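Local coordinates for 6-phosphogluconolactonase (Trypanosoma cruzi, PDB 6VYE), which probably hydrolyses 6-phosphogluconolactone to 6-phosphogluconate, the second step of the oxidative branch of the pentose phosphate pathway, at residues K30-I35 / I163-L168; M58-L63 / Y96-Q101; C231-I236 / V257-D262. All blocks are in the same frame, centred on the assembly; numbering follows the deposited sequence.

Contact 1. Residues K30-I35 / I163-L168; sequences KKIVEI and IVLLGL
Ile32 is the first residue of helix segment 30-35 to touch strand 163-167, and its two branches go to different residues. On the longer branch, Ile32 CD1 meets Leu165 CD1 at 3.9 Å, the two side chains being roughly perpendicular. On the shorter branch, Ile32 CG2 lies 4.2 Å from Ile163 CD1. With Ile32 CG1 beside the backbone N (chi1 -69°) and CG2 anti to it, the two methyls are split between these neighbours. Helix segment 30-35 and strand segment 163-167 run almost antiparallel (172°), their axes 10.8 Å apart at closest approach: helix 24-38 lies against one face of the mixed, mostly parallel sheet of this Rossmann-like alpha/beta fold, in which strand 163-167 is bonded to strands 46-50 and 219-224. One helical turn beyond Ile32, Ile35 points at the strand and meets Ile163 tip to tip. Ile35 CG2 comes within 3.7 Å of Ile163 CD1 and 3.9 Å of Ile163 CG1, and Ile35 CD1 also reaches Ile163 CD1, at 4.1 Å. Ile163 CD1 thus sits between Ile32 and Ile35. Beside them Leu59 of helix 54-66 packs on both Ile32 and Leu165, while Ile35 also touches His219 of strand 219-224.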
ATOM      1  N   LYS A  30       9.877  12.558  -1.772  1.00 20.02           N
ATOM      2  CA  LYS A  30       9.842  13.893  -1.112  1.00 21.21           C
ATOM      3  C   LYS A  30       8.717  13.886  -0.066  1.00 20.67           C
ATOM      4  O   LYS A  30       8.940  14.325   1.090  1.00 17.70           O
ATOM      5  CB  LYS A  30       9.616  15.015  -2.134  1.00 24.19           C
ATOM      6  CG  LYS A  30       9.609  16.430  -1.565  1.00 28.34           C
ATOM      7  CD  LYS A  30       9.592  17.526  -2.615  1.00 32.19           C
ATOM      8  CE  LYS A  30       9.716  18.922  -2.032  1.00 39.02           C
ATOM      9  NZ  LYS A  30       9.573  19.988  -3.059  1.00 42.74           N
ATOM     10  N   LYS A  31       7.541  13.402  -0.465  1.00 19.35           N
ATOM     11  CA  LYS A  31       6.361  13.307   0.430  1.00 18.81           C
ATOM     12  C   LYS A  31       6.731  12.447   1.654  1.00 17.37           C
ATOM     13  O   LYS A  31       6.457  12.899   2.765  1.00 14.00           O
ATOM     14  CB  LYS A  31       5.149  12.741  -0.322  1.00 19.56           C
ATOM     15  CG  LYS A  31       3.849  12.767   0.477  1.00 23.35           C
ATOM     16  CD  LYS A  31       3.609  14.105   1.147  1.00 27.14           C
ATOM     17  CE  LYS A  31       2.168  14.530   1.185  1.00 33.08           C
ATOM     18  NZ  LYS A  31       2.054  15.875   1.791  1.00 36.35           N
ATOM     19  N   ILE A  32       7.263  11.234   1.446  1.00 15.21           N
ATOM     20  CA  ILE A  32       7.620  10.329   2.578  1.00 16.60           C
ATOM     21  C   ILE A  32       8.603  11.024   3.528  1.00 16.31           C
ATOM     22  O   ILE A  32       8.349  11.036   4.748  1.00 19.17           O
ATOM     23  CB  ILE A  32       8.136   8.960   2.091  1.00 15.42           C
ATOM     24  CG1 ILE A  32       7.028   8.133   1.444  1.00 15.41           C
ATOM     25  CG2 ILE A  32       8.797   8.188   3.228  1.00 15.29           C
ATOM     26  CD1 ILE A  32       7.552   7.109   0.457  1.00 15.54           C
ATOM     27  N   VAL A  33       9.644  11.638   3.003  1.00 17.94           N
ATOM     28  CA  VAL A  33      10.682  12.342   3.815  1.00 18.00           C
ATOM     29  C   VAL A  33      10.035  13.507   4.563  1.00 17.52           C
ATOM     30  O   VAL A  33      10.322  13.631   5.741  1.00 17.77           O
ATOM     31  CB  VAL A  33      11.895  12.764   2.972  1.00 17.92           C
ATOM     32  CG1 VAL A  33      12.852  13.686   3.727  1.00 18.19           C
ATOM     33  CG2 VAL A  33      12.641  11.539   2.468  1.00 18.32           C
ATOM     34  N   GLU A  34       9.175  14.289   3.925  1.00 17.71           N
ATOM     35  CA  GLU A  34       8.428  15.395   4.573  1.00 19.20           C
ATOM     36  C   GLU A  34       7.623  14.858   5.758  1.00 18.06           C
ATOM     37  O   GLU A  34       7.604  15.539   6.806  1.00 15.36           O
ATOM     38  CB  GLU A  34       7.426  16.041   3.608  1.00 23.36           C
ATOM     39  CG  GLU A  34       8.000  17.185   2.808  1.00 28.45           C
ATOM     40  CD  GLU A  34       7.160  17.631   1.620  1.00 34.72           C
ATOM     41  OE1 GLU A  34       5.999  17.123   1.447  1.00 36.79           O
ATOM     42  OE2 GLU A  34       7.682  18.452   0.846  1.00 42.98           O
ATOM     43  N   ILE A  35       6.940  13.707   5.589  1.00 15.54           N
ATOM     44  CA  ILE A  35       6.100  13.127   6.667  1.00 14.72           C
ATOM     45  C   ILE A  35       7.051  12.714   7.804  1.00 13.97           C
ATOM     46  O   ILE A  35       6.718  12.923   8.954  1.00 12.64           O
ATOM     47  CB  ILE A  35       5.248  11.945   6.134  1.00 13.85           C
ATOM     48  CG1 ILE A  35       4.191  12.429   5.134  1.00 13.80           C
ATOM     49  CG2 ILE A  35       4.640  11.158   7.283  1.00 13.31           C
ATOM     50  CD1 ILE A  35       3.557  11.309   4.362  1.00 15.05           C
ATOM     51  N   ILE A 163       2.132   5.707   7.426  1.00 14.35           N
ATOM     52  CA  ILE A 163       2.127   5.879   5.955  1.00 14.49           C
ATOM     53  C   ILE A 163       1.592   4.600   5.323  1.00 15.75           C
ATOM     54  O   ILE A 163       2.056   3.502   5.690  1.00 16.77           O
ATOM     55  CB  ILE A 163       3.507   6.284   5.415  1.00 15.34           C
ATOM     56  CG1 ILE A 163       4.110   7.453   6.200  1.00 15.65           C
ATOM     57  CG2 ILE A 163       3.407   6.570   3.928  1.00 14.47           C
ATOM     58  CD1 ILE A 163       5.447   7.917   5.722  1.00 17.04           C
ATOM     59  N   VAL A 164       0.656   4.738   4.379  1.00 15.04           N
ATOM     60  CA  VAL A 164       0.330   3.600   3.491  1.00 14.14           C
ATOM     61  C   VAL A 164       0.603   4.025   2.049  1.00 14.59           C
ATOM     62  O   VAL A 164       0.013   5.008   1.586  1.00 13.68           O
ATOM     63  CB  VAL A 164      -1.106   3.117   3.699  1.00 14.47           C
ATOM     64  CG1 VAL A 164      -1.465   2.088   2.631  1.00 15.61           C
ATOM     65  CG2 VAL A 164      -1.289   2.553   5.098  1.00 15.09           C
ATOM     66  N   LEU A 165       1.498   3.307   1.385  1.00 16.03           N
ATOM     67  CA  LEU A 165       1.807   3.499  -0.052  1.00 17.76           C
ATOM     68  C   LEU A 165       0.986   2.551  -0.915  1.00 18.12           C
ATOM     69  O   LEU A 165       1.075   1.346  -0.717  1.00 18.83           O
ATOM     70  CB  LEU A 165       3.276   3.168  -0.244  1.00 21.83           C
ATOM     71  CG  LEU A 165       4.236   4.323  -0.150  1.00 25.48           C
ATOM     72  CD1 LEU A 165       5.643   3.734  -0.116  1.00 29.89           C
ATOM     73  CD2 LEU A 165       4.042   5.244  -1.365  1.00 29.47           C
ATOM     74  N   LEU A 166       0.288   3.071  -1.909  1.00 18.29           N
ATOM     75  CA  LEU A 166      -0.580   2.232  -2.756  1.00 16.75           C
ATOM     76  C   LEU A 166      -0.284   2.467  -4.242  1.00 16.21           C
ATOM     77  O   LEU A 166       0.164   3.579  -4.606  1.00 15.74           O
ATOM     78  CB  LEU A 166      -2.026   2.591  -2.418  1.00 16.20           C
ATOM     79  CG  LEU A 166      -2.471   2.295  -0.989  1.00 16.10           C
ATOM     80  CD1 LEU A 166      -3.885   2.767  -0.796  1.00 15.89           C
ATOM     81  CD2 LEU A 166      -2.360   0.820  -0.638  1.00 16.56           C
ATOM     82  N   GLY A 167      -0.520   1.465  -5.072  1.00 14.24           N
ATOM     83  CA  GLY A 167      -0.504   1.646  -6.544  1.00 17.19           C
ATOM     84  C   GLY A 167      -1.882   1.339  -7.097  1.00 18.91           C
ATOM     85  O   GLY A 167      -2.565   0.555  -6.450  1.00 23.35           O
ATOM     86  N   LEU A 168      -2.316   2.014  -8.163  1.00 19.77           N
ATOM     87  CA  LEU A 168      -3.612   1.749  -8.822  1.00 19.30           C
ATOM     88  C   LEU A 168      -3.379   0.777  -9.982  1.00 21.66           C
ATOM     89  O   LEU A 168      -2.594   1.133 -10.911  1.00 22.79           O
ATOM     90  CB  LEU A 168      -4.196   3.055  -9.324  1.00 20.07           C
ATOM     91  CG  LEU A 168      -5.663   2.968  -9.719  1.00 21.09           C
ATOM     92  CD1 LEU A 168      -6.524   2.719  -8.478  1.00 22.71           C
ATOM     93  CD2 LEU A 168      -6.123   4.225 -10.451  1.00 20.81           C
TER

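Contact 2. Residues M58-L63 / Y96-Q101; sequences MLYSLL and YNMARQ
Different first torsions bring Tyr60 and Met98 together: Tyr60 carries CG beside its backbone N and anti to the carbonyl carbon (chi1 -52°), whereas Met98 has CG anti to its backbone N (chi1 176°). Further bends of the methionine at chi2 and chi3, both -85°, fold its thioether back toward helix 54-66 and bring sulfur and terminal methyl alongside one side of the ring. Met98 SD lies 3.9 Å from Tyr60 CD2, and Met98 CE is equally close, 3.9 Å, to Tyr60 CE2, so the S-CH3 end follows the CD2-CE2 bond of the ring. Taken as a whole, the methionine chain comes in at a steep angle to the length of the tyrosine, and its last bond turns along the ring. Met98 SD stands 5.1 Å from the centroid of the Tyr60 ring, well off the ring normal; this is a Met-aromatic contact of oblique geometry. Ala99 adds a small second surface: Ala99 CB and Ala99 CA each come to 4.2 Å from Tyr60 CD2. The small side chain is consistent with the close backbones here, the CA atoms of Tyr60 and Ala99 being 6.7 Å apart. At the far end of the ring Tyr60 OH is hydrogen-bonded to Ser51 O, which satisfies the hydroxyl and anchors the ring at the end opposite its CB. Leu50 of strand 46-50 touches both Tyr60 and Ala99, and Ala102 and Leu103, farther along helix 95-104, also pack on the tyrosine. Between the two segments the packing is apolar, with the methionine only partly buried: one aromatic side chain of helix 54-66 lies against Met98 and Ala99 of helix 95-104, both helices resting on the sheet of a Rossmann-like alpha/beta fold.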
ATOM      1  N   MET A  58      11.494   1.864  -7.825  1.00 25.99           N
ATOM      2  CA  MET A  58      12.345   3.044  -8.101  1.00 26.85           C
ATOM      3  C   MET A  58      12.331   3.989  -6.906  1.00 22.15           C
ATOM      4  O   MET A  58      13.377   4.569  -6.646  1.00 20.03           O
ATOM      5  CB  MET A  58      11.874   3.774  -9.356  1.00 33.73           C
ATOM      6  CG  MET A  58      12.227   3.000 -10.595  1.00 40.24           C
ATOM      7  SD  MET A  58      11.311   3.648 -11.971  1.00 58.74           S
ATOM      8  CE  MET A  58      12.182   5.207 -12.143  1.00 59.00           C
ATOM      9  N   LEU A  59      11.173   4.184  -6.260  1.00 18.98           N
ATOM     10  CA  LEU A  59      11.057   4.991  -5.026  1.00 18.44           C
ATOM     11  C   LEU A  59      12.004   4.397  -3.966  1.00 15.20           C
ATOM     12  O   LEU A  59      12.729   5.151  -3.364  1.00 13.22           O
ATOM     13  CB  LEU A  59       9.580   5.032  -4.607  1.00 20.28           C
ATOM     14  CG  LEU A  59       9.265   5.440  -3.172  1.00 22.19           C
ATOM     15  CD1 LEU A  59       9.835   6.793  -2.847  1.00 24.59           C
ATOM     16  CD2 LEU A  59       7.769   5.432  -2.911  1.00 24.04           C
ATOM     17  N   TYR A  60      12.043   3.083  -3.810  1.00 14.58           N
ATOM     18  CA  TYR A  60      12.837   2.414  -2.748  1.00 15.72           C
ATOM     19  C   TYR A  60      14.330   2.509  -3.057  1.00 16.31           C
ATOM     20  O   TYR A  60      15.117   2.669  -2.074  1.00 15.09           O
ATOM     21  CB  TYR A  60      12.401   0.969  -2.508  1.00 15.90           C
ATOM     22  CG  TYR A  60      10.935   0.771  -2.271  1.00 15.11           C
ATOM     23  CD1 TYR A  60      10.129   1.785  -1.805  1.00 14.32           C
ATOM     24  CD2 TYR A  60      10.359  -0.470  -2.518  1.00 16.01           C
ATOM     25  CE1 TYR A  60       8.775   1.575  -1.580  1.00 15.90           C
ATOM     26  CE2 TYR A  60       9.005  -0.678  -2.359  1.00 16.34           C
ATOM     27  CZ  TYR A  60       8.209   0.346  -1.883  1.00 16.62           C
ATOM     28  OH  TYR A  60       6.882   0.097  -1.727  1.00 18.53           O
ATOM     29  N   SER A  61      14.708   2.475  -4.344  1.00 17.75           N
ATOM     30  CA  SER A  61      16.111   2.652  -4.794  1.00 18.82           C
ATOM     31  C   SER A  61      16.511   4.106  -4.567  1.00 17.54           C
ATOM     32  O   SER A  61      17.649   4.346  -4.180  1.00 19.38           O
ATOM     33  CB  SER A  61      16.302   2.287  -6.238  1.00 20.38           C
ATOM     34  OG  SER A  61      15.718   1.018  -6.459  1.00 26.13           O
ATOM     35  N   LEU A  62      15.606   5.029  -4.843  1.00 17.60           N
ATOM     36  CA  LEU A  62      15.830   6.463  -4.573  1.00 19.98           C
ATOM     37  C   LEU A  62      16.065   6.683  -3.067  1.00 20.30           C
ATOM     38  O   LEU A  62      17.069   7.331  -2.752  1.00 20.48           O
ATOM     39  CB  LEU A  62      14.636   7.239  -5.128  1.00 22.78           C
ATOM     40  CG  LEU A  62      14.722   8.758  -5.066  1.00 28.32           C
ATOM     41  CD1 LEU A  62      16.067   9.282  -5.596  1.00 32.18           C
ATOM     42  CD2 LEU A  62      13.569   9.357  -5.851  1.00 31.37           C
ATOM     43  N   LEU A  63      15.231   6.119  -2.176  1.00 19.34           N
ATOM     44  CA  LEU A  63      15.388   6.225  -0.697  1.00 21.01           C
ATOM     45  C   LEU A  63      16.767   5.690  -0.295  1.00 22.09           C
ATOM     46  O   LEU A  63      17.418   6.303   0.593  1.00 22.48           O
ATOM     47  CB  LEU A  63      14.264   5.463   0.028  1.00 20.55           C
ATOM     48  CG  LEU A  63      12.886   6.120  -0.018  1.00 21.13           C
ATOM     49  CD1 LEU A  63      11.773   5.168   0.399  1.00 21.02           C
ATOM     50  CD2 LEU A  63      12.845   7.355   0.847  1.00 20.63           C
ATOM     51  N   TYR A  96       8.624  -8.568  -0.940  1.00 18.66           N
ATOM     52  CA  TYR A  96       9.755  -8.506   0.024  1.00 21.45           C
ATOM     53  C   TYR A  96      11.095  -8.629  -0.735  1.00 21.04           C
ATOM     54  O   TYR A  96      12.004  -7.782  -0.512  1.00 16.85           O
ATOM     55  CB  TYR A  96       9.601  -9.538   1.132  1.00 22.66           C
ATOM     56  CG  TYR A  96      10.821  -9.582   2.002  1.00 26.32           C
ATOM     57  CD1 TYR A  96      11.250  -8.429   2.636  1.00 27.34           C
ATOM     58  CD2 TYR A  96      11.596 -10.724   2.122  1.00 28.44           C
ATOM     59  CE1 TYR A  96      12.400  -8.416   3.399  1.00 28.93           C
ATOM     60  CE2 TYR A  96      12.753 -10.729   2.891  1.00 30.86           C
ATOM     61  CZ  TYR A  96      13.143  -9.569   3.538  1.00 31.58           C
ATOM     62  OH  TYR A  96      14.266  -9.509   4.300  1.00 37.65           O
ATOM     63  N   ASN A  97      11.200  -9.580  -1.669  1.00 20.24           N
ATOM     64  CA  ASN A  97      12.440  -9.790  -2.474  1.00 21.24           C
ATOM     65  C   ASN A  97      12.833  -8.488  -3.195  1.00 21.60           C
ATOM     66  O   ASN A  97      14.053  -8.085  -3.141  1.00 22.90           O
ATOM     67  CB  ASN A  97      12.273 -10.935  -3.473  1.00 22.89           C
ATOM     68  CG  ASN A  97      13.521 -11.167  -4.300  1.00 24.04           C
ATOM     69  OD1 ASN A  97      14.570 -11.457  -3.745  1.00 28.43           O
ATOM     70  ND2 ASN A  97      13.417 -11.015  -5.607  1.00 21.54           N
ATOM     71  N   MET A  98      11.862  -7.823  -3.825  1.00 19.16           N
ATOM     72  CA  MET A  98      12.098  -6.573  -4.598  1.00 20.73           C
ATOM     73  C   MET A  98      12.527  -5.439  -3.642  1.00 19.37           C
ATOM     74  O   MET A  98      13.528  -4.750  -3.929  1.00 19.83           O
ATOM     75  CB  MET A  98      10.838  -6.192  -5.392  1.00 22.16           C
ATOM     76  CG  MET A  98      10.946  -4.867  -6.134  1.00 24.35           C
ATOM     77  SD  MET A  98      10.541  -3.348  -5.135  1.00 27.14           S
ATOM     78  CE  MET A  98       8.756  -3.279  -5.290  1.00 28.50           C
ATOM     79  N   ALA A  99      11.792  -5.223  -2.551  1.00 18.74           N
ATOM     80  CA  ALA A  99      12.063  -4.153  -1.559  1.00 18.87           C
ATOM     81  C   ALA A  99      13.457  -4.383  -0.950  1.00 17.66           C
ATOM     82  O   ALA A  99      14.164  -3.402  -0.737  1.00 14.89           O
ATOM     83  CB  ALA A  99      10.967  -4.127  -0.484  1.00 18.53           C
ATOM     84  N   ARG A 100      13.799  -5.644  -0.674  1.00 17.83           N
ATOM     85  CA  ARG A 100      15.076  -6.073  -0.065  1.00 20.59           C
ATOM     86  C   ARG A 100      16.224  -5.734  -1.028  1.00 22.15           C
ATOM     87  O   ARG A 100      17.217  -5.130  -0.546  1.00 18.25           O
ATOM     88  CB  ARG A 100      15.025  -7.565   0.283  1.00 24.27           C
ATOM     89  CG  ARG A 100      16.228  -8.090   1.058  1.00 28.62           C
ATOM     90  CD  ARG A 100      16.481  -9.576   0.892  1.00 33.99           C
ATOM     91  NE  ARG A 100      17.695  -9.850   0.100  1.00 44.64           N
ATOM     92  CZ  ARG A 100      17.755 -10.335  -1.158  1.00 46.77           C
ATOM     93  NH1 ARG A 100      18.939 -10.549  -1.711  1.00 48.51           N
ATOM     94  NH2 ARG A 100      16.665 -10.628  -1.855  1.00 46.56           N
ATOM     95  N   GLN A 101      16.093  -6.052  -2.329  1.00 20.48           N
ATOM     96  CA  GLN A 101      17.186  -5.794  -3.300  1.00 21.32           C
ATOM     97  C   GLN A 101      17.415  -4.281  -3.394  1.00 21.01           C
ATOM     98  O   GLN A 101      18.585  -3.850  -3.449  1.00 21.69           O
ATOM     99  CB  GLN A 101      16.881  -6.441  -4.648  1.00 23.79           C
ATOM    100  CG  GLN A 101      16.990  -7.960  -4.614  1.00 25.85           C
ATOM    101  CD  GLN A 101      16.531  -8.651  -5.875  1.00 30.54           C
ATOM    102  OE1 GLN A 101      16.954  -9.769  -6.164  1.00 35.71           O
ATOM    103  NE2 GLN A 101      15.676  -7.990  -6.646  1.00 34.66           N
TER

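Contact 3. Residues C231-I236 / V257-D262; sequences CVLNGI and VTFILD
Helix segment 231-236 lies over strand 257-262 with axes 12.4 Å apart at closest approach and directions 150° apart, a wide, roughly antiparallel spacing bridged by long side chains from both elements. Leu233 points at the strand and divides its two methyls between two residues. Leu233 CD2 meets Leu261 tip to tip, 3.9 Å from Leu261 CD1 and 4.0 Å from Leu261 CD2. Leu233 CD1 instead borders the aromatic ring obliquely, 4.1 Å from both Phe259 CD1 and Phe259 CE1; the leucine and the phenylalanine run alongside one another, antiparallel. CG of Leu233 is anti to the backbone N (chi1 -180°), which carries the side chain toward the strand. From the next turn Ile236 CG2 comes to the ring edge, near the ring plane, 4.1 Å from Phe259 CZ. Strand 219-224, helix 230-237 and strand 256-262 form a beta-alpha-beta unit, so the helix packs here on the second strand of its own crossover. Leu222 and Ala224 of the first strand touch Phe259 and Leu261, respectively. All four residues that meet are buried and join through carbon atoms alone; the contact probably owes its stability to the exclusion of water and to the packing of two methyls against the ring, with little directional chemistry to fix its register.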
ATOM      1  N   CYS A 231      -9.912   5.873 -16.671  1.00 23.15           N
ATOM      2  CA  CYS A 231     -11.308   5.486 -16.354  1.00 23.21           C
ATOM      3  C   CYS A 231     -11.413   5.044 -14.878  1.00 20.42           C
ATOM      4  O   CYS A 231     -12.260   5.592 -14.152  1.00 17.91           O
ATOM      5  CB  CYS A 231     -11.778   4.415 -17.321  1.00 26.58           C
ATOM      6  SG  CYS A 231     -13.500   3.955 -17.032  1.00 32.31           S
ATOM      7  N   VAL A 232     -10.575   4.113 -14.415  1.00 19.39           N
ATOM      8  CA  VAL A 232     -10.616   3.679 -12.979  1.00 19.07           C
ATOM      9  C   VAL A 232     -10.266   4.857 -12.063  1.00 17.54           C
ATOM     10  O   VAL A 232     -10.902   5.003 -11.002  1.00 18.95           O
ATOM     11  CB  VAL A 232      -9.765   2.436 -12.685  1.00 18.73           C
ATOM     12  CG1 VAL A 232     -10.378   1.216 -13.332  1.00 20.53           C
ATOM     13  CG2 VAL A 232      -8.313   2.597 -13.090  1.00 20.08           C
ATOM     14  N   LEU A 233      -9.333   5.725 -12.432  1.00 17.64           N
ATOM     15  CA  LEU A 233      -9.013   6.882 -11.543  1.00 17.45           C
ATOM     16  C   LEU A 233     -10.242   7.784 -11.410  1.00 17.20           C
ATOM     17  O   LEU A 233     -10.590   8.171 -10.288  1.00 16.50           O
ATOM     18  CB  LEU A 233      -7.821   7.656 -12.081  1.00 18.94           C
ATOM     19  CG  LEU A 233      -7.418   8.858 -11.228  1.00 20.22           C
ATOM     20  CD1 LEU A 233      -6.983   8.428  -9.820  1.00 20.09           C
ATOM     21  CD2 LEU A 233      -6.331   9.655 -11.945  1.00 20.42           C
ATOM     22  N   ASN A 234     -10.889   8.093 -12.528  1.00 18.52           N
ATOM     23  CA  ASN A 234     -12.096   8.954 -12.581  1.00 19.55           C
ATOM     24  C   ASN A 234     -13.196   8.350 -11.677  1.00 18.65           C
ATOM     25  O   ASN A 234     -13.969   9.103 -11.091  1.00 18.13           O
ATOM     26  CB  ASN A 234     -12.496   9.187 -14.045  1.00 24.46           C
ATOM     27  CG  ASN A 234     -11.478   9.988 -14.863  1.00 30.77           C
ATOM     28  OD1 ASN A 234     -10.646  10.737 -14.333  1.00 35.89           O
ATOM     29  ND2 ASN A 234     -11.512   9.831 -16.181  1.00 32.18           N
ATOM     30  N   GLY A 235     -13.277   7.029 -11.536  1.00 17.34           N
ATOM     31  CA  GLY A 235     -14.320   6.379 -10.729  1.00 17.67           C
ATOM     32  C   GLY A 235     -14.051   6.515  -9.242  1.00 17.51           C
ATOM     33  O   GLY A 235     -15.001   6.304  -8.502  1.00 14.46           O
ATOM     34  N   ILE A 236     -12.818   6.870  -8.825  1.00 17.04           N
ATOM     35  CA  ILE A 236     -12.512   7.240  -7.408  1.00 18.21           C
ATOM     36  C   ILE A 236     -12.866   8.719  -7.198  1.00 19.80           C
ATOM     37  O   ILE A 236     -13.506   9.060  -6.163  1.00 17.49           O
ATOM     38  CB  ILE A 236     -11.047   6.966  -7.006  1.00 18.00           C
ATOM     39  CG1 ILE A 236     -10.591   5.550  -7.334  1.00 17.56           C
ATOM     40  CG2 ILE A 236     -10.843   7.256  -5.526  1.00 19.30           C
ATOM     41  CD1 ILE A 236      -9.108   5.375  -7.250  1.00 18.11           C
ATOM     42  N   VAL A 257      -4.473  12.393   2.403  1.00 18.72           N
ATOM     43  CA  VAL A 257      -4.431  11.599   1.144  1.00 19.53           C
ATOM     44  C   VAL A 257      -3.726  12.400   0.065  1.00 16.58           C
ATOM     45  O   VAL A 257      -4.161  13.517  -0.204  1.00 16.61           O
ATOM     46  CB  VAL A 257      -5.838  11.173   0.674  1.00 18.67           C
ATOM     47  CG1 VAL A 257      -5.785  10.413  -0.645  1.00 20.18           C
ATOM     48  CG2 VAL A 257      -6.512  10.323   1.723  1.00 19.80           C
ATOM     49  N   THR A 258      -2.706  11.810  -0.553  1.00 16.55           N
ATOM     50  CA  THR A 258      -1.968  12.393  -1.708  1.00 15.89           C
ATOM     51  C   THR A 258      -2.040  11.418  -2.870  1.00 15.28           C
ATOM     52  O   THR A 258      -1.659  10.275  -2.664  1.00 14.80           O
ATOM     53  CB  THR A 258      -0.500  12.693  -1.381  1.00 17.23           C
ATOM     54  OG1 THR A 258      -0.490  13.425  -0.157  1.00 17.55           O
ATOM     55  CG2 THR A 258       0.210  13.515  -2.437  1.00 17.36           C
ATOM     56  N   PHE A 259      -2.574  11.873  -4.011  1.00 14.68           N
ATOM     57  CA  PHE A 259      -2.533  11.170  -5.320  1.00 15.04           C
ATOM     58  C   PHE A 259      -1.404  11.801  -6.145  1.00 15.44           C
ATOM     59  O   PHE A 259      -1.377  13.044  -6.333  1.00 14.72           O
ATOM     60  CB  PHE A 259      -3.876  11.265  -6.061  1.00 14.80           C
ATOM     61  CG  PHE A 259      -5.008  10.413  -5.537  1.00 14.75           C
ATOM     62  CD1 PHE A 259      -6.160  10.259  -6.290  1.00 14.81           C
ATOM     63  CD2 PHE A 259      -4.973   9.840  -4.277  1.00 15.14           C
ATOM     64  CE1 PHE A 259      -7.226   9.512  -5.826  1.00 16.72           C
ATOM     65  CE2 PHE A 259      -6.027   9.060  -3.825  1.00 15.89           C
ATOM     66  CZ  PHE A 259      -7.151   8.889  -4.601  1.00 16.14           C
ATOM     67  N   ILE A 260      -0.444  10.976  -6.557  1.00 15.02           N
ATOM     68  CA  ILE A 260       0.712  11.399  -7.384  1.00 15.10           C
ATOM     69  C   ILE A 260       0.498  10.757  -8.753  1.00 15.59           C
ATOM     70  O   ILE A 260       0.456   9.517  -8.851  1.00 15.29           O
ATOM     71  CB  ILE A 260       2.046  11.038  -6.681  1.00 15.97           C
ATOM     72  CG1 ILE A 260       2.065  11.539  -5.233  1.00 16.08           C
ATOM     73  CG2 ILE A 260       3.257  11.521  -7.472  1.00 15.54           C
ATOM     74  CD1 ILE A 260       3.384  11.255  -4.503  1.00 16.23           C
ATOM     75  N   LEU A 261       0.280  11.590  -9.764  1.00 17.43           N
ATOM     76  CA  LEU A 261      -0.182  11.184 -11.114  1.00 17.74           C
ATOM     77  C   LEU A 261       0.804  11.648 -12.196  1.00 20.52           C
ATOM     78  O   LEU A 261       1.510  12.669 -11.991  1.00 19.12           O
ATOM     79  CB  LEU A 261      -1.547  11.831 -11.337  1.00 17.61           C
ATOM     80  CG  LEU A 261      -2.564  11.622 -10.223  1.00 17.00           C
ATOM     81  CD1 LEU A 261      -3.867  12.321 -10.569  1.00 19.02           C
ATOM     82  CD2 LEU A 261      -2.812  10.135 -10.002  1.00 17.02           C
ATOM     83  N   ASP A 262       0.793  10.970 -13.343  1.00 21.91           N
ATOM     84  CA  ASP A 262       1.410  11.470 -14.597  1.00 25.45           C
ATOM     85  C   ASP A 262       0.346  12.291 -15.342  1.00 26.12           C
ATOM     86  O   ASP A 262      -0.831  12.273 -14.917  1.00 25.04           O
ATOM     87  CB  ASP A 262       2.033  10.324 -15.408  1.00 28.49           C
ATOM     88  CG  ASP A 262       1.060   9.473 -16.213  1.00 31.64           C
ATOM     89  OD1 ASP A 262      -0.120   9.333 -15.792  1.00 30.58           O
ATOM     90  OD2 ASP A 262       1.488   8.950 -17.260  1.00 40.59           O
TER

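Overall arrangement
All three contacts are apolar, but they differ in depth and in what they join. The touching residues of contacts 1 and 3 are wholly buried, while contact 2 reaches a partly exposed methionine. Contact 1 lies about 9 Å from the centre of the chain, contacts 2 and 3 about 14 Å. Contacts 1 and 3 each set a helix on the same sheet, but on opposite faces: Ile260 of strand 256-262 touches helix 24-38, Phe259 and Leu261 helix 230-237. Contact 2 joins two helices through a thioether and a tyrosine, whose CE1 packs on Leu165 CD1 of contact 1. Leu168 touches Val232 and Ile236 of contact 3; contacts 2 and 3 do not touch.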